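Outer membrane protein Omp121 (Bacteroides thetaiotaomicron, PDB 5FQ8) probably imports nutrients across the bacterial outer membrane as a calcium-binding, TonB-dependent beta-barrel receptor closed by a plug domain. Local coordinates at residues S309-N320 with E378-Q389. Numbering follows the deposited sequence.
Sequences SSSLNYAYQKNN and EYESERFYGKFQ
CB of Asn313 sits over one face of the Tyr385 ring, toward its rim: it is 3.7 Å from the ring centroid and 20° off the ring normal, a CH-pi contact, and the amide is nearly parallel to the ring, the planes 13° apart. The ring can fold back there because CG of Tyr385 sits between the backbone N and the carbonyl carbon (chi1 62°). Tyr385 O receives two donors from Asn313, the backbone N at 2.8 Å and, from above the carbonyl plane, ND2 at 3.3 Å; OD1 of Asn313 bonds instead to Ser296. On the other face of the sheet, Tyr316 OH donates to Glu380 OE1 over 3.1 Å, meeting the carboxylate from above its plane. Leu312 CD2 approaches the edge of the Phe384 ring, 3.6 Å from CZ. A water joins the two strands, donating to Ala315 O at 2.7 Å and hydrogen-bonded to Ser381 OG. The strands run antiparallel, and residues 309-320 and 378-389 pair without a bulge from Ser309-Gln389 to Asn320-Glu378, as neighbouring staves of the TonB-dependent receptor barrel. Alternation divides the side chains. Those of Arg383, Tyr385 and Lys387 face the plug domain: Lys387 NZ bonds to Asp105 O and Arg383 NH1 to Gly129 O, while Arg383 NH2 forms a salt bridge with Asp407 on strand 398-417. Tyr314, Glu380, Glu382 and Phe384 lie on the opposite face, against the second subunit, another copy of the protein; Arg453 of that subunit forms salt bridges with Glu380 OE2 and Glu382 OE1, and its Phe384 ring lies nearly parallel to that of Tyr314.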
ATOM      1  N   SER B 309      28.815  35.256  -1.166  1.00 33.91           N
ATOM      2  CA  SER B 309      28.611  34.565   0.089  1.00 38.26           C
ATOM      3  C   SER B 309      27.708  33.369  -0.145  1.00 39.72           C
ATOM      4  O   SER B 309      27.036  33.263  -1.171  1.00 32.58           O
ATOM      5  CB  SER B 309      27.998  35.484   1.122  1.00 35.66           C
ATOM      6  OG  SER B 309      26.803  36.039   0.614  1.00 33.33           O
ATOM      7  N   SER B 310      27.692  32.467   0.826  1.00 36.51           N
ATOM      8  CA  SER B 310      26.918  31.255   0.653  1.00 31.68           C
ATOM      9  C   SER B 310      26.638  30.612   1.995  1.00 31.21           C
ATOM     10  O   SER B 310      27.500  30.587   2.870  1.00 31.44           O
ATOM     11  CB  SER B 310      27.645  30.272  -0.245  1.00 31.85           C
ATOM     12  OG  SER B 310      27.060  29.003  -0.092  1.00 35.25           O
ATOM     13  N   SER B 311      25.433  30.079   2.134  1.00 30.60           N
ATOM     14  CA  SER B 311      24.973  29.423   3.348  1.00 30.12           C
ATOM     15  C   SER B 311      24.368  28.090   2.953  1.00 29.64           C
ATOM     16  O   SER B 311      23.584  28.042   2.008  1.00 29.47           O
ATOM     17  CB  SER B 311      23.937  30.297   4.068  1.00 29.88           C
ATOM     18  OG  SER B 311      23.359  29.638   5.176  1.00 29.40           O
ATOM     19  N   LEU B 312      24.737  27.016   3.648  1.00 29.47           N
ATOM     20  CA  LEU B 312      24.194  25.687   3.371  1.00 29.04           C
ATOM     21  C   LEU B 312      23.937  24.946   4.673  1.00 28.88           C
ATOM     22  O   LEU B 312      24.837  24.815   5.501  1.00 29.12           O
ATOM     23  CB  LEU B 312      25.133  24.861   2.492  1.00 29.34           C
ATOM     24  CG  LEU B 312      25.576  25.442   1.158  1.00 29.79           C
ATOM     25  CD1 LEU B 312      26.600  24.558   0.552  1.00 30.12           C
ATOM     26  CD2 LEU B 312      24.421  25.572   0.234  1.00 29.52           C
ATOM     27  N   ASN B 313      22.731  24.425   4.829  1.00 28.14           N
ATOM     28  CA  ASN B 313      22.279  23.853   6.086  1.00 27.79           C
ATOM     29  C   ASN B 313      21.612  22.513   5.835  1.00 27.38           C
ATOM     30  O   ASN B 313      20.878  22.362   4.865  1.00 27.85           O
ATOM     31  CB  ASN B 313      21.294  24.790   6.777  1.00 27.56           C
ATOM     32  CG  ASN B 313      21.733  26.233   6.732  1.00 27.98           C
ATOM     33  OD1 ASN B 313      22.258  26.749   7.698  1.00 29.34           O
ATOM     34  ND2 ASN B 313      21.520  26.888   5.610  1.00 28.13           N
ATOM     35  N   TYR B 314      21.860  21.554   6.718  1.00 27.64           N
ATOM     36  CA  TYR B 314      21.218  20.251   6.694  1.00 26.90           C
ATOM     37  C   TYR B 314      20.523  20.053   8.025  1.00 26.57           C
ATOM     38  O   TYR B 314      21.058  20.427   9.069  1.00 26.74           O
ATOM     39  CB  TYR B 314      22.236  19.139   6.436  1.00 27.14           C
ATOM     40  CG  TYR B 314      21.808  17.726   6.765  1.00 26.86           C
ATOM     41  CD1 TYR B 314      21.199  16.930   5.820  1.00 26.67           C
ATOM     42  CD2 TYR B 314      22.063  17.170   8.004  1.00 26.83           C
ATOM     43  CE1 TYR B 314      20.825  15.636   6.111  1.00 27.91           C
ATOM     44  CE2 TYR B 314      21.698  15.871   8.297  1.00 26.62           C
ATOM     45  CZ  TYR B 314      21.081  15.114   7.346  1.00 28.88           C
ATOM     46  OH  TYR B 314      20.708  13.832   7.625  1.00 31.24           O
ATOM     47  N   ALA B 315      19.321  19.491   7.980  1.00 26.14           N
ATOM     48  CA  ALA B 315      18.522  19.252   9.172  1.00 25.82           C
ATOM     49  C   ALA B 315      18.007  17.827   9.156  1.00 25.54           C
ATOM     50  O   ALA B 315      17.519  17.352   8.130  1.00 25.42           O
ATOM     51  CB  ALA B 315      17.365  20.236   9.264  1.00 25.59           C
ATOM     52  N   TYR B 316      18.132  17.153  10.287  1.00 31.50           N
ATOM     53  CA  TYR B 316      17.573  15.833  10.500  1.00 26.08           C
ATOM     54  C   TYR B 316      16.565  15.884  11.630  1.00 27.77           C
ATOM     55  O   TYR B 316      16.712  16.667  12.564  1.00 27.34           O
ATOM     56  CB  TYR B 316      18.645  14.843  10.848  1.00 25.52           C
ATOM     57  CG  TYR B 316      18.130  13.487  11.215  1.00 27.26           C
ATOM     58  CD1 TYR B 316      17.908  12.525  10.235  1.00 32.98           C
ATOM     59  CD2 TYR B 316      17.879  13.153  12.528  1.00 27.39           C
ATOM     60  CE1 TYR B 316      17.443  11.280  10.558  1.00 25.13           C
ATOM     61  CE2 TYR B 316      17.410  11.907  12.861  1.00 28.19           C
ATOM     62  CZ  TYR B 316      17.194  10.975  11.871  1.00 25.06           C
ATOM     63  OH  TYR B 316      16.728   9.732  12.206  1.00 24.96           O
ATOM     64  N   GLN B 317      15.543  15.037  11.556  1.00 35.87           N
ATOM     65  CA  GLN B 317      14.711  14.829  12.727  1.00 24.43           C
ATOM     66  C   GLN B 317      14.158  13.421  12.720  1.00 24.26           C
ATOM     67  O   GLN B 317      13.899  12.854  11.667  1.00 24.18           O
ATOM     68  CB  GLN B 317      13.580  15.851  12.812  1.00 24.21           C
ATOM     69  CG  GLN B 317      12.471  15.703  11.831  1.00 23.95           C
ATOM     70  CD  GLN B 317      11.496  16.844  11.943  1.00 23.81           C
ATOM     71  OE1 GLN B 317      11.754  17.942  11.463  1.00 23.96           O
ATOM     72  NE2 GLN B 317      10.377  16.596  12.592  1.00 23.58           N
ATOM     73  N   LYS B 318      14.015  12.849  13.905  1.00 24.23           N
ATOM     74  CA  LYS B 318      13.252  11.624  14.076  1.00 24.05           C
ATOM     75  C   LYS B 318      12.227  11.855  15.168  1.00 23.86           C
ATOM     76  O   LYS B 318      12.572  11.897  16.347  1.00 27.19           O
ATOM     77  CB  LYS B 318      14.137  10.434  14.417  1.00 24.30           C
ATOM     78  CG  LYS B 318      13.577   9.128  13.885  1.00 24.19           C
ATOM     79  CD  LYS B 318      14.233   7.924  14.488  1.00 24.43           C
ATOM     80  CE  LYS B 318      13.441   7.446  15.668  1.00 49.18           C
ATOM     81  NZ  LYS B 318      14.165   6.422  16.456  1.00 47.17           N
ATOM     82  N   ASN B 319      10.975  11.983  14.777  1.00 23.58           N
ATOM     83  CA  ASN B 319       9.867  12.067  15.710  1.00 23.40           C
ATOM     84  C   ASN B 319       9.228  10.706  15.914  1.00 23.31           C
ATOM     85  O   ASN B 319       9.074   9.931  14.973  1.00 23.26           O
ATOM     86  CB  ASN B 319       8.803  13.033  15.200  1.00 23.20           C
ATOM     87  CG  ASN B 319       9.357  14.390  14.875  1.00 23.32           C
ATOM     88  OD1 ASN B 319      10.207  14.534  14.017  1.00 23.46           O
ATOM     89  ND2 ASN B 319       8.854  15.400  15.546  1.00 23.30           N
ATOM     90  N   ASN B 320       8.868  10.425  17.153  1.00 23.32           N
ATOM     91  CA  ASN B 320       7.955   9.354  17.519  1.00 23.22           C
ATOM     92  C   ASN B 320       6.874   9.984  18.373  1.00 23.09           C
ATOM     93  O   ASN B 320       7.161  10.859  19.188  1.00 26.75           O
ATOM     94  CB  ASN B 320       8.637   8.239  18.299  1.00 23.44           C
ATOM     95  CG  ASN B 320       9.654   7.489  17.489  1.00 23.61           C
ATOM     96  OD1 ASN B 320      10.813   7.868  17.442  1.00 32.67           O
ATOM     97  ND2 ASN B 320       9.238   6.407  16.867  1.00 23.57           N
ATOM     98  N   GLU B 378       6.098   6.660  13.683  1.00 26.74           N
ATOM     99  CA  GLU B 378       7.423   7.249  13.606  1.00 30.80           C
ATOM    100  C   GLU B 378       7.513   8.173  12.403  1.00 23.01           C
ATOM    101  O   GLU B 378       6.772   8.028  11.438  1.00 22.90           O
ATOM    102  CB  GLU B 378       8.473   6.148  13.516  1.00 36.76           C
ATOM    103  CG  GLU B 378       9.901   6.607  13.656  1.00 31.53           C
ATOM    104  CD  GLU B 378      10.875   5.479  13.528  1.00 27.96           C
ATOM    105  OE1 GLU B 378      10.843   4.570  14.377  1.00 23.93           O
ATOM    106  OE2 GLU B 378      11.665   5.499  12.568  1.00 34.56           O
ATOM    107  N   TYR B 379       8.393   9.156  12.489  1.00 23.11           N
ATOM    108  CA  TYR B 379       8.663  10.056  11.377  1.00 24.84           C
ATOM    109  C   TYR B 379      10.151  10.339  11.356  1.00 23.39           C
ATOM    110  O   TYR B 379      10.740  10.620  12.397  1.00 23.50           O
ATOM    111  CB  TYR B 379       7.868  11.345  11.508  1.00 29.78           C
ATOM    112  CG  TYR B 379       8.002  12.355  10.393  1.00 27.26           C
ATOM    113  CD1 TYR B 379       7.194  12.298   9.278  1.00 30.07           C
ATOM    114  CD2 TYR B 379       8.891  13.405  10.491  1.00 23.30           C
ATOM    115  CE1 TYR B 379       7.291  13.242   8.280  1.00 25.26           C
ATOM    116  CE2 TYR B 379       8.995  14.348   9.500  1.00 25.41           C
ATOM    117  CZ  TYR B 379       8.194  14.260   8.394  1.00 23.88           C
ATOM    118  OH  TYR B 379       8.298  15.198   7.402  1.00 25.20           O
ATOM    119  N   GLU B 380      10.752  10.226  10.185  1.00 23.53           N
ATOM    120  CA  GLU B 380      12.139  10.593   9.963  1.00 23.82           C
ATOM    121  C   GLU B 380      12.193  11.543   8.784  1.00 23.86           C
ATOM    122  O   GLU B 380      11.513  11.331   7.783  1.00 25.08           O
ATOM    123  CB  GLU B 380      13.012   9.373   9.706  1.00 24.05           C
ATOM    124  CG  GLU B 380      14.453   9.746   9.457  1.00 24.39           C
ATOM    125  CD  GLU B 380      15.363   8.587   9.175  1.00 24.68           C
ATOM    126  OE1 GLU B 380      15.567   7.746  10.062  1.00 24.76           O
ATOM    127  OE2 GLU B 380      15.890   8.534   8.057  1.00 24.87           O
ATOM    128  N   SER B 381      12.973  12.603   8.907  1.00 24.03           N
ATOM    129  CA  SER B 381      13.010  13.634   7.882  1.00 25.95           C
ATOM    130  C   SER B 381      14.444  14.065   7.624  1.00 24.46           C
ATOM    131  O   SER B 381      15.249  14.132   8.550  1.00 24.62           O
ATOM    132  CB  SER B 381      12.160  14.824   8.305  1.00 37.31           C
ATOM    133  OG  SER B 381      12.448  15.962   7.532  1.00 49.55           O
ATOM    134  N   GLU B 382      14.762  14.342   6.370  1.00 24.63           N
ATOM    135  CA  GLU B 382      16.058  14.877   5.989  1.00 25.01           C
ATOM    136  C   GLU B 382      15.823  16.117   5.151  1.00 25.08           C
ATOM    137  O   GLU B 382      14.924  16.133   4.324  1.00 24.93           O
ATOM    138  CB  GLU B 382      16.867  13.850   5.216  1.00 29.56           C
ATOM    139  CG  GLU B 382      17.865  13.084   6.069  1.00 42.52           C
ATOM    140  CD  GLU B 382      18.431  11.863   5.385  1.00 25.67           C
ATOM    141  OE1 GLU B 382      17.655  10.935   5.067  1.00 44.08           O
ATOM    142  OE2 GLU B 382      19.659  11.842   5.169  1.00 26.07           O
ATOM    143  N   ARG B 383      16.605  17.167   5.381  1.00 25.34           N
ATOM    144  CA  ARG B 383      16.296  18.458   4.782  1.00 25.42           C
ATOM    145  C   ARG B 383      17.563  19.231   4.490  1.00 28.32           C
ATOM    146  O   ARG B 383      18.415  19.366   5.363  1.00 31.69           O
ATOM    147  CB  ARG B 383      15.402  19.294   5.701  1.00 25.19           C
ATOM    148  CG  ARG B 383      15.161  20.696   5.198  1.00 25.33           C
ATOM    149  CD  ARG B 383      14.151  21.415   6.055  1.00 25.40           C
ATOM    150  NE  ARG B 383      13.873  22.754   5.563  1.00 25.28           N
ATOM    151  CZ  ARG B 383      13.162  23.634   6.236  1.00 25.21           C
ATOM    152  NH1 ARG B 383      12.672  23.297   7.410  1.00 33.09           N
ATOM    153  NH2 ARG B 383      12.950  24.844   5.750  1.00 25.42           N
ATOM    154  N   PHE B 384      17.662  19.775   3.285  1.00 26.07           N
ATOM    155  CA  PHE B 384      18.778  20.622   2.901  1.00 26.54           C
ATOM    156  C   PHE B 384      18.251  21.954   2.393  1.00 26.62           C
ATOM    157  O   PHE B 384      17.367  21.987   1.537  1.00 26.49           O
ATOM    158  CB  PHE B 384      19.638  19.941   1.833  1.00 26.85           C
ATOM    159  CG  PHE B 384      20.565  20.875   1.142  1.00 27.34           C
ATOM    160  CD1 PHE B 384      21.751  21.249   1.735  1.00 27.69           C
ATOM    161  CD2 PHE B 384      20.241  21.414  -0.081  1.00 27.49           C
ATOM    162  CE1 PHE B 384      22.609  22.127   1.113  1.00 28.18           C
ATOM    163  CE2 PHE B 384      21.088  22.302  -0.709  1.00 27.98           C
ATOM    164  CZ  PHE B 384      22.276  22.664  -0.110  1.00 28.33           C
ATOM    165  N   TYR B 385      18.786  23.051   2.915  1.00 29.43           N
ATOM    166  CA  TYR B 385      18.424  24.356   2.392  1.00 27.05           C
ATOM    167  C   TYR B 385      19.651  25.244   2.391  1.00 27.57           C
ATOM    168  O   TYR B 385      20.624  24.973   3.085  1.00 27.73           O
ATOM    169  CB  TYR B 385      17.277  24.993   3.180  1.00 26.75           C
ATOM    170  CG  TYR B 385      17.551  25.270   4.629  1.00 26.72           C
ATOM    171  CD1 TYR B 385      17.463  24.272   5.576  1.00 26.42           C
ATOM    172  CD2 TYR B 385      17.860  26.547   5.054  1.00 27.01           C
ATOM    173  CE1 TYR B 385      17.702  24.538   6.903  1.00 49.93           C
ATOM    174  CE2 TYR B 385      18.102  26.820   6.366  1.00 27.02           C
ATOM    175  CZ  TYR B 385      18.022  25.817   7.292  1.00 35.04           C
ATOM    176  OH  TYR B 385      18.261  26.084   8.617  1.00 26.77           O
ATOM    177  N   GLY B 386      19.612  26.298   1.587  1.00 27.87           N
ATOM    178  CA  GLY B 386      20.714  27.241   1.601  1.00 28.40           C
ATOM    179  C   GLY B 386      20.501  28.385   0.635  1.00 28.72           C
ATOM    180  O   GLY B 386      19.425  28.538   0.066  1.00 28.52           O
ATOM    181  N   LYS B 387      21.547  29.190   0.466  1.00 29.27           N
ATOM    182  CA  LYS B 387      21.462  30.298  -0.471  1.00 29.67           C
ATOM    183  C   LYS B 387      22.831  30.620  -1.041  1.00 30.29           C
ATOM    184  O   LYS B 387      23.857  30.214  -0.505  1.00 30.45           O
ATOM    185  CB  LYS B 387      20.866  31.537   0.190  1.00 29.70           C
ATOM    186  CG  LYS B 387      21.836  32.323   1.008  1.00 30.10           C
ATOM    187  CD  LYS B 387      21.587  33.796   0.827  1.00 30.48           C
ATOM    188  CE  LYS B 387      22.726  34.628   1.374  1.00 34.48           C
ATOM    189  NZ  LYS B 387      22.411  36.080   1.378  1.00 33.78           N
ATOM    190  N   PHE B 388      22.815  31.336  -2.160  1.00 30.68           N
ATOM    191  CA  PHE B 388      23.991  31.934  -2.770  1.00 31.36           C
ATOM    192  C   PHE B 388      23.662  33.379  -3.087  1.00 31.73           C
ATOM    193  O   PHE B 388      22.625  33.668  -3.681  1.00 31.59           O
ATOM    194  CB  PHE B 388      24.426  31.212  -4.047  1.00 31.58           C
ATOM    195  CG  PHE B 388      25.499  31.944  -4.825  1.00 32.34           C
ATOM    196  CD1 PHE B 388      26.832  31.776  -4.509  1.00 32.73           C
ATOM    197  CD2 PHE B 388      25.174  32.791  -5.866  1.00 32.69           C
ATOM    198  CE1 PHE B 388      27.812  32.432  -5.205  1.00 33.45           C
ATOM    199  CE2 PHE B 388      26.157  33.463  -6.560  1.00 33.42           C
ATOM    200  CZ  PHE B 388      27.477  33.279  -6.232  1.00 33.80           C
ATOM    201  N   GLN B 389      24.544  34.283  -2.711  1.00 32.24           N
ATOM    202  CA  GLN B 389      24.338  35.690  -2.990  1.00 32.68           C
ATOM    203  C   GLN B 389      25.592  36.259  -3.613  1.00 33.44           C
ATOM    204  O   GLN B 389      26.697  35.977  -3.148  1.00 33.67           O
ATOM    205  CB  GLN B 389      23.983  36.460  -1.730  1.00 32.57           C
ATOM    206  CG  GLN B 389      23.540  37.850  -2.017  1.00 32.96           C
ATOM    207  CD  GLN B 389      23.065  38.541  -0.786  1.00 32.83           C
ATOM    208  OE1 GLN B 389      22.005  38.225  -0.254  1.00 32.28           O
ATOM    209  NE2 GLN B 389      23.856  39.481  -0.300  1.00 33.37           N
TER
HETATM  210  O   HOH W   1      27.447  37.983  -0.872  1.00 30.07           O
HETATM  211  O   HOH W   2      14.794  17.550   8.358  1.00  8.61           O